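Local structure of P91 (Metagenome, 4ZI5) at residues A[209-214]-A[226-231]; A[46-51]-A[75-80]; A[101-106]-A[134-139]; A[176-181]-A[204-209]. The protein hydrolyses phosphotriesters as a promiscuous activity of a dienelactone hydrolase-like enzyme of the alpha/beta-hydrolase fold. One frame throughout, in Å; residues are numbered along the deposited sequence.

Contact 1. Residues A[209-214]-A[226-231]; sequences NAVHSF and GLAYDA
His212 and Leu227 lie side by side and point the same way in the loop between strand 202-207 and helix 231-248, where the alpha/beta-hydrolase fold carries its catalytic histidine. CD1 of Leu227 packs 3.9 Å from CB of His212 and also borders its ring at CD2. The imidazole swings anti to the backbone N (chi1 -153°), and its ND1 is hydrogen-bonded to Asp180 while the side chain touches Cys131, consistent with the Cys-Asp-His triad of dienelactone hydrolases. The other methyl of Leu227, CD2, lies 3.3 Å from Ser213 OG, a hydroxyl bonded to Glu50. Val211 points toward residues 226-231, its CG2 resting 3.6 Å from Ala228 CB and even closer, 3.4 Å, to Gly226 O and Ala228 N.

A single beta bridge sets these groups, with His212 N donating to Gly226 O (2.9 Å) and Ala228 N to His212 O (3.0 Å), so the histidine backbone is held on both its polar atoms. Farther along, a water accepts from Val211 N and donates to Ala228 O. At the start of helix 231-248, which Asp230 N-caps through Ala233 N, Asp230 N donates to a lone pair of Phe214 O at 3.0 Å, with an N-H...O angle of 177°.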
loop_
_atom_site.group_PDB
_atom_site.type_symbol
_atom_site.label_atom_id
_atom_site.label_comp_id
_atom_site.label_asym_id
_atom_site.label_seq_id
_atom_site.Cartn_x
_atom_site.Cartn_y
_atom_site.Cartn_z
ATOM N N ASN A 209 13.070 -0.314 -3.345
ATOM C CA ASN A 209 13.966 -0.823 -4.405
ATOM C C ASN A 209 13.500 -0.483 -5.815
ATOM O O ASN A 209 14.086 -0.951 -6.783
ATOM C CB ASN A 209 14.187 -2.340 -4.280
ATOM C CG ASN A 209 14.650 -2.747 -2.906
ATOM O OD1 ASN A 209 13.951 -3.470 -2.175
ATOM N ND2 ASN A 209 15.792 -2.236 -2.513
ATOM N N ALA A 210 12.474 0.343 -5.939
ATOM C CA ALA A 210 11.908 0.708 -7.211
ATOM C C ALA A 210 12.252 2.171 -7.543
ATOM O O ALA A 210 12.221 3.065 -6.700
ATOM C CB ALA A 210 10.388 0.495 -7.181
ATOM N N VAL A 211 12.510 2.410 -8.815
ATOM C CA VAL A 211 12.818 3.738 -9.324
ATOM C C VAL A 211 11.695 4.127 -10.301
ATOM O O VAL A 211 10.567 3.629 -10.187
ATOM C CB VAL A 211 14.243 3.783 -9.951
ATOM C CG1 VAL A 211 15.282 3.501 -8.887
ATOM C CG2 VAL A 211 14.369 2.807 -11.120
ATOM N N HIS A 212 11.960 5.054 -11.225
ATOM C CA HIS A 212 10.928 5.496 -12.145
ATOM C C HIS A 212 10.624 4.394 -13.159
ATOM O O HIS A 212 11.488 3.529 -13.456
ATOM C CB HIS A 212 11.361 6.790 -12.858
ATOM C CG HIS A 212 10.229 7.653 -13.302
ATOM N ND1 HIS A 212 9.523 8.458 -12.435
ATOM C CD2 HIS A 212 9.705 7.881 -14.533
ATOM C CE1 HIS A 212 8.619 9.147 -13.108
ATOM N NE2 HIS A 212 8.700 8.803 -14.378
ATOM N N SER A 213 9.420 4.461 -13.721
ATOM C CA SER A 213 8.970 3.518 -14.751
ATOM C C SER A 213 9.055 2.056 -14.314
ATOM O O SER A 213 9.250 1.150 -15.138
ATOM C CB SER A 213 9.750 3.731 -16.065
ATOM O OG SER A 213 9.512 5.029 -16.577
ATOM N N PHE A 214 8.843 1.815 -13.013
ATOM C CA PHE A 214 8.971 0.466 -12.478
ATOM C C PHE A 214 7.963 -0.541 -13.073
ATOM O O PHE A 214 8.169 -1.738 -12.944
ATOM C CB PHE A 214 8.926 0.449 -10.943
ATOM C CG PHE A 214 7.636 0.948 -10.336
ATOM C CD1 PHE A 214 6.497 0.148 -10.298
ATOM C CD2 PHE A 214 7.586 2.209 -9.719
ATOM C CE1 PHE A 214 5.319 0.609 -9.712
ATOM C CE2 PHE A 214 6.426 2.672 -9.114
ATOM C CZ PHE A 214 5.277 1.872 -9.116
ATOM N N GLY A 226 17.608 6.709 -14.183
ATOM C CA GLY A 226 16.534 6.719 -13.167
ATOM C C GLY A 226 15.321 5.861 -13.502
ATOM O O GLY A 226 14.393 5.778 -12.689
ATOM N N LEU A 227 15.329 5.219 -14.678
ATOM C CA LEU A 227 14.249 4.354 -15.126
ATOM C C LEU A 227 14.680 2.893 -15.151
ATOM O O LEU A 227 15.676 2.545 -15.786
ATOM C CB LEU A 227 13.753 4.757 -16.512
ATOM C CG LEU A 227 12.785 5.929 -16.572
ATOM C CD1 LEU A 227 13.436 7.208 -16.094
ATOM C CD2 LEU A 227 12.277 6.074 -18.011
ATOM N N ALA A 228 13.947 2.040 -14.447
ATOM C CA ALA A 228 14.211 0.623 -14.431
ATOM C C ALA A 228 12.928 -0.109 -14.021
ATOM O O ALA A 228 12.119 0.436 -13.257
ATOM C CB ALA A 228 15.366 0.282 -13.494
ATOM N N TYR A 229 12.791 -1.345 -14.514
ATOM C CA TYR A 229 11.687 -2.225 -14.212
ATOM C C TYR A 229 11.856 -2.867 -12.877
ATOM O O TYR A 229 12.986 -3.250 -12.514
ATOM C CB TYR A 229 11.627 -3.335 -15.261
ATOM C CG TYR A 229 10.474 -4.304 -15.117
ATOM C CD1 TYR A 229 9.163 -3.852 -15.000
ATOM C CD2 TYR A 229 10.694 -5.687 -15.068
ATOM C CE1 TYR A 229 8.104 -4.747 -14.875
ATOM C CE2 TYR A 229 9.634 -6.580 -14.948
ATOM C CZ TYR A 229 8.344 -6.116 -14.841
ATOM O OH TYR A 229 7.299 -7.022 -14.708
ATOM N N ASP A 230 10.756 -3.034 -12.149
ATOM C CA ASP A 230 10.773 -3.882 -10.960
ATOM C C ASP A 230 9.459 -4.630 -10.892
ATOM O O ASP A 230 8.414 -4.030 -10.603
ATOM C CB ASP A 230 11.018 -3.108 -9.651
ATOM C CG ASP A 230 11.211 -4.043 -8.496
ATOM O OD1 ASP A 230 12.197 -4.806 -8.521
ATOM O OD2 ASP A 230 10.352 -4.115 -7.611
ATOM N N ALA A 231 9.518 -5.925 -11.193
ATOM C CA ALA A 231 8.333 -6.780 -11.287
ATOM C C ALA A 231 7.587 -6.856 -9.966
ATOM O O ALA A 231 6.343 -6.922 -9.951
ATOM C CB ALA A 231 8.735 -8.157 -11.738
HETATM O O HOH W 1 12.410 0.097 -10.548
#

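Contact 2. Residues A[46-51]-A[75-80]; sequences VVFPEA and ADMHGD
His78 NE2 donates to the carbonyl oxygen of Ala51 across 2.7 Å, the shorter of the two hydrogen bonds that join residues 46-51 to residues 75-80. The oxygen sits at the ring edge, 7° out of the imidazole plane, while the N-H arrives tilted by 35° from the plane of the Ala51 carbonyl. At the other edge nitrogen, ND1, Tyr96 OH is a second partner, so the ring is held at both nitrogens and its rotation is fixed.

The second bond belongs to the sheet. Ala75 N reaches Val47 O at 2.9 Å, extending the parallel pairing of strands 42-48 and 71-74 just beyond the end of the latter. Beside it the methyl of Ala75 points into the contact, touching CD1 of Phe48 at 3.8 Å and, a little farther off, CG1 of Val46, which sits over one face of the phenyl ring, toward its rim. Met77 comes to the same ring obliquely. Bent at both chi2 and chi3, its chain brings SD 3.8 Å from Phe48 CE1 in a Met-aromatic contact. Pro49 packs against the carbonyl oxygen of Ala75, its CG 3.4 Å from Ala75 O, an oxygen buried without a polar partner in the model. Asp76 turns away, where its OD1 accepts from Gly79 N in an Asx motif.

Because NE2 is the donor toward Ala51, a neutral His78 would leave ND1 to accept from Tyr96, so this pair of bonds probably favours one tautomer of the buried ring.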
loop_
_atom_site.group_PDB
_atom_site.type_symbol
_atom_site.label_atom_id
_atom_site.label_comp_id
_atom_site.label_asym_id
_atom_site.label_seq_id
_atom_site.Cartn_x
_atom_site.Cartn_y
_atom_site.Cartn_z
ATOM N N VAL A 46 -9.987 5.389 -17.525
ATOM C CA VAL A 46 -9.072 6.008 -18.482
ATOM C C VAL A 46 -7.654 5.649 -18.113
ATOM O O VAL A 46 -7.290 5.749 -16.944
ATOM C CB VAL A 46 -9.144 7.551 -18.455
ATOM C CG1 VAL A 46 -8.274 8.119 -19.568
ATOM C CG2 VAL A 46 -10.570 8.024 -18.626
ATOM N N VAL A 47 -6.854 5.252 -19.101
ATOM C CA VAL A 47 -5.465 4.882 -18.875
ATOM C C VAL A 47 -4.623 5.945 -19.539
ATOM O O VAL A 47 -4.640 6.038 -20.765
ATOM C CB VAL A 47 -5.118 3.514 -19.458
ATOM C CG1 VAL A 47 -3.640 3.178 -19.218
ATOM C CG2 VAL A 47 -6.050 2.423 -18.891
ATOM N N PHE A 48 -3.908 6.744 -18.744
ATOM C CA PHE A 48 -3.016 7.764 -19.267
ATOM C C PHE A 48 -1.590 7.219 -19.424
ATOM O O PHE A 48 -0.988 6.772 -18.453
ATOM C CB PHE A 48 -3.027 9.019 -18.400
ATOM C CG PHE A 48 -4.323 9.791 -18.463
ATOM C CD1 PHE A 48 -4.695 10.459 -19.617
ATOM C CD2 PHE A 48 -5.214 9.795 -17.393
ATOM C CE1 PHE A 48 -5.914 11.135 -19.705
ATOM C CE2 PHE A 48 -6.412 10.489 -17.468
ATOM C CZ PHE A 48 -6.763 11.152 -18.648
ATOM N N PRO A 49 -1.048 7.240 -20.654
ATOM C CA PRO A 49 0.282 6.670 -20.844
ATOM C C PRO A 49 1.430 7.516 -20.321
ATOM O O PRO A 49 1.241 8.634 -19.849
ATOM C CB PRO A 49 0.414 6.513 -22.371
ATOM C CG PRO A 49 -0.859 6.977 -22.956
ATOM C CD PRO A 49 -1.674 7.649 -21.933
ATOM N N GLU A 50 2.628 6.945 -20.412
ATOM C CA GLU A 50 3.835 7.709 -20.169
ATOM C C GLU A 50 3.984 8.793 -21.224
ATOM O O GLU A 50 3.231 8.829 -22.241
ATOM C CB GLU A 50 5.051 6.783 -20.183
ATOM C CG GLU A 50 5.063 5.758 -19.063
ATOM C CD GLU A 50 6.438 5.176 -18.843
ATOM O OE1 GLU A 50 7.004 4.659 -19.816
ATOM O OE2 GLU A 50 6.976 5.258 -17.719
ATOM N N ALA A 51 4.939 9.687 -20.973
ATOM C CA ALA A 51 5.235 10.821 -21.858
ATOM C C ALA A 51 5.480 10.453 -23.314
ATOM O O ALA A 51 5.170 11.250 -24.211
ATOM C CB ALA A 51 6.428 11.607 -21.314
ATOM N N ALA A 75 -5.689 6.393 -23.455
ATOM C CA ALA A 75 -5.841 7.750 -23.927
ATOM C C ALA A 75 -4.716 8.159 -24.891
ATOM O O ALA A 75 -3.584 7.695 -24.773
ATOM C CB ALA A 75 -5.888 8.708 -22.756
ATOM N N ASP A 76 -5.061 9.025 -25.836
ATOM C CA ASP A 76 -4.092 9.694 -26.695
ATOM C C ASP A 76 -3.990 11.143 -26.238
ATOM O O ASP A 76 -4.844 11.975 -26.618
ATOM C CB ASP A 76 -4.554 9.604 -28.144
ATOM C CG ASP A 76 -3.647 10.381 -29.122
ATOM O OD1 ASP A 76 -2.526 10.771 -28.728
ATOM O OD2 ASP A 76 -4.099 10.667 -30.263
ATOM N N MET A 77 -2.972 11.470 -25.442
ATOM C CA MET A 77 -2.782 12.871 -25.006
ATOM C C MET A 77 -2.195 13.756 -26.100
ATOM O O MET A 77 -2.608 14.901 -26.246
ATOM C CB MET A 77 -1.917 12.987 -23.749
ATOM C CG MET A 77 -2.588 12.484 -22.500
ATOM S SD MET A 77 -3.971 13.478 -21.945
ATOM C CE MET A 77 -3.109 14.878 -21.237
ATOM N N HIS A 78 -1.247 13.220 -26.870
ATOM C CA HIS A 78 -0.512 14.013 -27.837
ATOM C C HIS A 78 -1.308 14.372 -29.072
ATOM O O HIS A 78 -1.087 15.439 -29.649
ATOM C CB HIS A 78 0.780 13.301 -28.216
ATOM C CG HIS A 78 1.670 13.027 -27.050
ATOM N ND1 HIS A 78 1.712 13.838 -25.934
ATOM C CD2 HIS A 78 2.560 12.040 -26.830
ATOM C CE1 HIS A 78 2.579 13.347 -25.072
ATOM N NE2 HIS A 78 3.113 12.262 -25.594
ATOM N N GLY A 79 -2.260 13.536 -29.464
ATOM C CA GLY A 79 -3.012 13.751 -30.706
ATOM C C GLY A 79 -2.398 12.981 -31.849
ATOM O O GLY A 79 -1.186 12.738 -31.857
ATOM N N ASP A 80 -3.246 12.568 -32.791
ATOM C CA ASP A 80 -2.863 11.725 -33.932
ATOM C C ASP A 80 -2.137 10.423 -33.535
ATOM O O ASP A 80 -1.327 9.887 -34.300
ATOM C CB ASP A 80 -2.002 12.547 -34.926
ATOM C CG ASP A 80 -2.547 13.962 -35.139
ATOM O OD1 ASP A 80 -3.767 14.180 -34.934
ATOM O OD2 ASP A 80 -1.757 14.867 -35.497
#

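Contact 3. Residues A[101-106]-A[134-139]; sequences AHWRRR and GATCLE
The helical segments 101-106 and 134-139 cross almost at a right angle (-95°), their axes 9.5 Å apart at closest approach, with Arg104 and Glu139 nearest across the crossing. The contact is carried mainly by Trp103, Arg104 and Glu139.

Trp103 reaches across with its indole laid beside the second helix. Its NE1 donates to Thr136 OG1 at 2.9 Å, with the oxygen in the ring plane, and Thr136 OG1 is also hydrogen-bonded to Phe132 O. Farther along the same edge, Ala135 CB touches CZ2 at 3.8 Å. One face of the indole is occupied by Glu139, whose CG stands 3.6 Å from the centroid of the six-membered ring, 4° off its normal, in a CH-pi contact. The bend of Glu139 at chi2 (-57°) then turns its carboxylate toward Arg104. That arginine, extended from CG to NE, grips the single oxygen OE1 side-on: NE and NH2 each lie 2.9 Å from Glu139 OE1, both from one face of the carboxylate. NH2 also pairs with Asp164, and Glu139 OE2 with Arg100 and Arg142, so the buried carboxylate is paired with three arginines.

Helix 132-142 begins within the GxCxG sequence, which resembles a nucleophile elbow, and its packing against helix 100-115 joins two of the helices that flank the central sheet in an alpha/beta-hydrolase fold.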
loop_
_atom_site.group_PDB
_atom_site.type_symbol
_atom_site.label_atom_id
_atom_site.label_comp_id
_atom_site.label_asym_id
_atom_site.label_seq_id
_atom_site.Cartn_x
_atom_site.Cartn_y
_atom_site.Cartn_z
ATOM N N ALA A 101 -3.891 24.368 -17.609
ATOM C CA ALA A 101 -5.265 24.405 -18.083
ATOM C C ALA A 101 -5.443 23.608 -19.389
ATOM O O ALA A 101 -6.423 22.867 -19.555
ATOM C CB ALA A 101 -5.758 25.863 -18.232
ATOM N N HIS A 102 -4.516 23.771 -20.314
ATOM C CA HIS A 102 -4.514 23.019 -21.576
ATOM C C HIS A 102 -4.328 21.516 -21.328
ATOM O O HIS A 102 -5.015 20.673 -21.911
ATOM C CB HIS A 102 -3.406 23.566 -22.487
ATOM C CG HIS A 102 -2.868 22.586 -23.468
ATOM N ND1 HIS A 102 -3.511 22.292 -24.649
ATOM C CD2 HIS A 102 -1.738 21.843 -23.452
ATOM C CE1 HIS A 102 -2.799 21.401 -25.314
ATOM N NE2 HIS A 102 -1.720 21.108 -24.610
ATOM N N TRP A 103 -3.391 21.201 -20.455
ATOM C CA TRP A 103 -3.136 19.817 -20.032
ATOM C C TRP A 103 -4.403 19.159 -19.480
ATOM O O TRP A 103 -4.781 18.057 -19.884
ATOM C CB TRP A 103 -2.020 19.861 -19.009
ATOM C CG TRP A 103 -1.507 18.540 -18.465
ATOM C CD1 TRP A 103 -1.846 17.275 -18.843
ATOM C CD2 TRP A 103 -0.515 18.413 -17.462
ATOM N NE1 TRP A 103 -1.132 16.348 -18.093
ATOM C CE2 TRP A 103 -0.313 17.028 -17.234
ATOM C CE3 TRP A 103 0.200 19.342 -16.685
ATOM C CZ2 TRP A 103 0.608 16.553 -16.298
ATOM C CZ3 TRP A 103 1.110 18.865 -15.751
ATOM C CH2 TRP A 103 1.301 17.487 -15.562
ATOM N N ARG A 104 -5.094 19.892 -18.621
ATOM C CA ARG A 104 -6.350 19.437 -18.038
ATOM C C ARG A 104 -7.470 19.241 -19.048
ATOM O O ARG A 104 -8.191 18.256 -18.970
ATOM C CB ARG A 104 -6.777 20.362 -16.904
ATOM C CG ARG A 104 -5.857 20.227 -15.701
ATOM C CD ARG A 104 -5.949 21.392 -14.700
ATOM N NE ARG A 104 -4.977 21.270 -13.599
ATOM C CZ ARG A 104 -5.101 21.806 -12.372
ATOM N NH1 ARG A 104 -6.178 22.530 -12.034
ATOM N NH2 ARG A 104 -4.144 21.617 -11.456
ATOM N N ARG A 105 -7.574 20.131 -20.030
ATOM C CA ARG A 105 -8.583 19.977 -21.075
ATOM C C ARG A 105 -8.316 18.748 -21.912
ATOM O O ARG A 105 -9.244 18.045 -22.281
ATOM C CB ARG A 105 -8.639 21.190 -22.020
ATOM C CG ARG A 105 -9.224 22.447 -21.429
ATOM C CD ARG A 105 -9.528 23.456 -22.545
ATOM N NE ARG A 105 -8.321 23.958 -23.213
ATOM C CZ ARG A 105 -7.533 24.932 -22.746
ATOM N NH1 ARG A 105 -7.764 25.503 -21.571
ATOM N NH2 ARG A 105 -6.473 25.311 -23.448
ATOM N N ARG A 106 -7.051 18.490 -22.205
ATOM C CA ARG A 106 -6.658 17.331 -22.974
ATOM C C ARG A 106 -6.987 16.030 -22.242
ATOM O O ARG A 106 -7.467 15.058 -22.856
ATOM C CB ARG A 106 -5.171 17.420 -23.353
ATOM C CG ARG A 106 -4.683 16.389 -24.366
ATOM C CD ARG A 106 -5.346 16.489 -25.713
ATOM N NE ARG A 106 -5.145 17.806 -26.312
ATOM C CZ ARG A 106 -4.040 18.220 -26.950
ATOM N NH1 ARG A 106 -2.974 17.449 -27.075
ATOM N NH2 ARG A 106 -4.009 19.455 -27.454
ATOM N N GLY A 134 0.463 9.537 -14.744
ATOM C CA GLY A 134 0.137 9.671 -13.342
ATOM C C GLY A 134 -0.072 11.110 -12.934
ATOM O O GLY A 134 -1.066 11.451 -12.273
ATOM N N ALA A 135 0.858 11.976 -13.328
ATOM C CA ALA A 135 0.697 13.415 -13.095
ATOM C C ALA A 135 -0.601 13.942 -13.718
ATOM O O ALA A 135 -1.295 14.749 -13.100
ATOM C CB ALA A 135 1.906 14.181 -13.618
ATOM N N THR A 136 -0.944 13.419 -14.905
ATOM C CA THR A 136 -2.157 13.784 -15.611
ATOM C C THR A 136 -3.409 13.437 -14.791
ATOM O O THR A 136 -4.380 14.215 -14.768
ATOM C CB THR A 136 -2.241 13.100 -17.012
ATOM O OG1 THR A 136 -1.102 13.456 -17.823
ATOM C CG2 THR A 136 -3.468 13.530 -17.746
ATOM N N CYS A 137 -3.420 12.257 -14.175
ATOM C CA CYS A 137 -4.566 11.822 -13.334
ATOM C C CYS A 137 -4.810 12.814 -12.214
ATOM O O CYS A 137 -5.947 13.190 -11.969
ATOM C CB CYS A 137 -4.316 10.454 -12.713
ATOM S SG CYS A 137 -4.404 9.057 -13.842
ATOM N N LEU A 138 -3.728 13.277 -11.596
ATOM C CA LEU A 138 -3.843 14.223 -10.487
ATOM C C LEU A 138 -4.318 15.602 -10.964
ATOM O O LEU A 138 -5.183 16.207 -10.317
ATOM C CB LEU A 138 -2.528 14.308 -9.721
ATOM C CG LEU A 138 -2.556 15.216 -8.495
ATOM C CD1 LEU A 138 -3.654 14.838 -7.531
ATOM C CD2 LEU A 138 -1.195 15.166 -7.792
ATOM N N GLU A 139 -3.797 16.070 -12.099
ATOM C CA GLU A 139 -4.306 17.306 -12.725
ATOM C C GLU A 139 -5.801 17.216 -13.004
ATOM O O GLU A 139 -6.576 18.127 -12.663
ATOM C CB GLU A 139 -3.538 17.640 -14.025
ATOM C CG GLU A 139 -2.063 17.974 -13.819
ATOM C CD GLU A 139 -1.894 19.111 -12.862
ATOM O OE1 GLU A 139 -2.277 20.225 -13.251
ATOM O OE2 GLU A 139 -1.387 18.904 -11.716
#

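Contact 4. Residues A[176-181]-A[204-209]; sequences HGADDP and VLYLGN
Two parallel strands meet side by side here, 171-177 and 202-207, the sheet elements of a beta-alpha-beta unit whose connection is helix 185-198. Three backbone hydrogen bonds join them: His176 N to Leu205 O, Leu207 N to His176 O at 2.8 Å, and Ala178 N to Leu207 O at 3.0 Å. The last prolongs the pairing beyond the end of the first strand, into a type I turn from Gly177 to Asp180 that Asp180 N closes onto Gly177 O.

On the sheet face carrying His176 and Tyr206, the two side chains run alongside each other with their rings at 85°. The edge of the imidazole is turned toward the face of the phenol in an offset edge-to-face stack, CD2 of His176 lying 3.9 Å from CE2 of Tyr206. The histidine gets there with CG anti to the backbone N (chi1 -178°). Ala178 CB approaches the same phenol at its edge, 4.3 Å from CD2 of Tyr206, while Leu207 leaves on the other sheet face toward helix 231-248.

Past the strands, a water donates to Asp179 OD2 at 2.8 Å and accepts from Asn209 N at 2.9 Å, tying the two loops together. Asp179 OD1 forms a salt bridge with Arg196 of the second subunit, and residues 204-207 pair antiparallel with a strand of that subunit. One oxygen of Asp179 thus serves the water bridge within the subunit and the other the salt bridge to the second subunit, which probably favours its charged form and couples this turn to the dimer interface.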
loop_
_atom_site.group_PDB
_atom_site.type_symbol
_atom_site.label_atom_id
_atom_site.label_comp_id
_atom_site.label_asym_id
_atom_site.label_seq_id
_atom_site.Cartn_x
_atom_site.Cartn_y
_atom_site.Cartn_z
ATOM N N HIS A 176 4.429 4.786 -5.558
ATOM C CA HIS A 176 5.665 5.535 -5.730
ATOM C C HIS A 176 6.863 4.611 -5.573
ATOM O O HIS A 176 6.943 3.852 -4.601
ATOM C CB HIS A 176 5.715 6.644 -4.690
ATOM C CG HIS A 176 6.912 7.514 -4.791
ATOM N ND1 HIS A 176 7.160 8.306 -5.886
ATOM C CD2 HIS A 176 7.920 7.752 -3.919
ATOM C CE1 HIS A 176 8.285 8.968 -5.702
ATOM N NE2 HIS A 176 8.766 8.658 -4.512
ATOM N N GLY A 177 7.797 4.684 -6.515
ATOM C CA GLY A 177 9.074 3.993 -6.372
ATOM C C GLY A 177 9.926 4.737 -5.340
ATOM O O GLY A 177 10.267 5.920 -5.549
ATOM N N ALA A 178 10.260 4.058 -4.240
ATOM C CA ALA A 178 10.872 4.725 -3.092
ATOM C C ALA A 178 12.239 5.311 -3.386
ATOM O O ALA A 178 12.670 6.204 -2.667
ATOM C CB ALA A 178 10.983 3.790 -1.922
ATOM N N ASP A 179 12.917 4.790 -4.410
ATOM C CA ASP A 179 14.241 5.294 -4.805
ATOM C C ASP A 179 14.218 6.107 -6.101
ATOM O O ASP A 179 15.268 6.389 -6.664
ATOM C CB ASP A 179 15.199 4.116 -4.959
ATOM C CG ASP A 179 15.368 3.321 -3.658
ATOM O OD1 ASP A 179 15.109 3.836 -2.569
ATOM O OD2 ASP A 179 15.784 2.181 -3.743
ATOM N N ASP A 180 13.032 6.495 -6.569
ATOM C CA ASP A 180 12.869 7.209 -7.829
ATOM C C ASP A 180 13.565 8.586 -7.718
ATOM O O ASP A 180 13.145 9.423 -6.928
ATOM C CB ASP A 180 11.352 7.365 -8.120
ATOM C CG ASP A 180 11.042 8.065 -9.423
ATOM O OD1 ASP A 180 11.944 8.644 -10.061
ATOM O OD2 ASP A 180 9.844 8.053 -9.821
ATOM N N PRO A 181 14.624 8.815 -8.521
ATOM C CA PRO A 181 15.366 10.070 -8.406
ATOM C C PRO A 181 14.708 11.245 -9.125
ATOM O O PRO A 181 15.197 12.360 -9.009
ATOM C CB PRO A 181 16.689 9.749 -9.096
ATOM C CG PRO A 181 16.306 8.782 -10.188
ATOM C CD PRO A 181 15.158 7.959 -9.601
ATOM N N VAL A 204 -0.679 6.616 0.008
ATOM C CA VAL A 204 0.583 6.586 -0.751
ATOM C C VAL A 204 1.319 5.318 -0.379
ATOM O O VAL A 204 1.595 5.085 0.796
ATOM C CB VAL A 204 1.494 7.813 -0.468
ATOM C CG1 VAL A 204 2.862 7.645 -1.095
ATOM C CG2 VAL A 204 0.829 9.101 -0.960
ATOM N N LEU A 205 1.660 4.520 -1.400
ATOM C CA LEU A 205 2.363 3.272 -1.228
ATOM C C LEU A 205 3.761 3.473 -1.785
ATOM O O LEU A 205 3.951 3.603 -3.009
ATOM C CB LEU A 205 1.673 2.123 -1.993
ATOM C CG LEU A 205 2.321 0.732 -1.968
ATOM C CD1 LEU A 205 2.380 0.179 -0.542
ATOM C CD2 LEU A 205 1.489 -0.175 -2.845
ATOM N N TYR A 206 4.717 3.502 -0.862
ATOM C CA TYR A 206 6.137 3.511 -1.165
ATOM C C TYR A 206 6.595 2.084 -1.420
ATOM O O TYR A 206 6.514 1.218 -0.518
ATOM C CB TYR A 206 6.945 4.054 0.020
ATOM C CG TYR A 206 6.910 5.542 0.162
ATOM C CD1 TYR A 206 5.811 6.159 0.747
ATOM C CD2 TYR A 206 8.001 6.339 -0.205
ATOM C CE1 TYR A 206 5.776 7.528 0.921
ATOM C CE2 TYR A 206 7.964 7.731 -0.043
ATOM C CZ TYR A 206 6.837 8.307 0.503
ATOM O OH TYR A 206 6.743 9.652 0.730
ATOM N N LEU A 207 7.160 1.873 -2.597
ATOM C CA LEU A 207 7.652 0.575 -3.006
ATOM C C LEU A 207 9.162 0.546 -2.970
ATOM O O LEU A 207 9.834 1.167 -3.773
ATOM C CB LEU A 207 7.123 0.251 -4.377
ATOM C CG LEU A 207 5.592 0.090 -4.332
ATOM C CD1 LEU A 207 4.999 0.443 -5.675
ATOM C CD2 LEU A 207 5.128 -1.273 -3.841
ATOM N N GLY A 208 9.717 -0.172 -1.998
ATOM C CA GLY A 208 11.168 -0.229 -1.862
ATOM C C GLY A 208 11.862 -0.796 -3.085
ATOM O O GLY A 208 11.317 -1.630 -3.789
ATOM N N ASN A 209 13.070 -0.314 -3.345
ATOM C CA ASN A 209 13.966 -0.823 -4.405
ATOM C C ASN A 209 13.500 -0.483 -5.815
ATOM O O ASN A 209 14.086 -0.951 -6.783
ATOM C CB ASN A 209 14.187 -2.340 -4.280
ATOM C CG ASN A 209 14.650 -2.747 -2.906
ATOM O OD1 ASN A 209 13.951 -3.470 -2.175
ATOM N ND2 ASN A 209 15.792 -2.236 -2.513
HETATM O O HOH W 2 14.883 0.912 -1.379
#

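In the fold
Contacts 1 and 4 are close neighbours, their centres 9 Å apart, and share Asn209. Besides the His212-Asp180 pairing (ND1 to OD2, 2.7 Å), Ala210 O and Asp179 N meet at 2.9 Å, so the turn after strand 171-177 and the histidine loop are held together where the likely triad is assembled. Contact 2 lies about 21 Å from contact 1 between centres, yet Glu50 OE2 reaches Ser213 OG at 2.8 Å beside Cys131. The centres of contacts 2 and 3 are about 11 Å apart, and Met77 O to Arg106 NH1 (2.7 Å) links them. Contacts 2 and 4 reach the same sheet on opposite sides of the chain's centre.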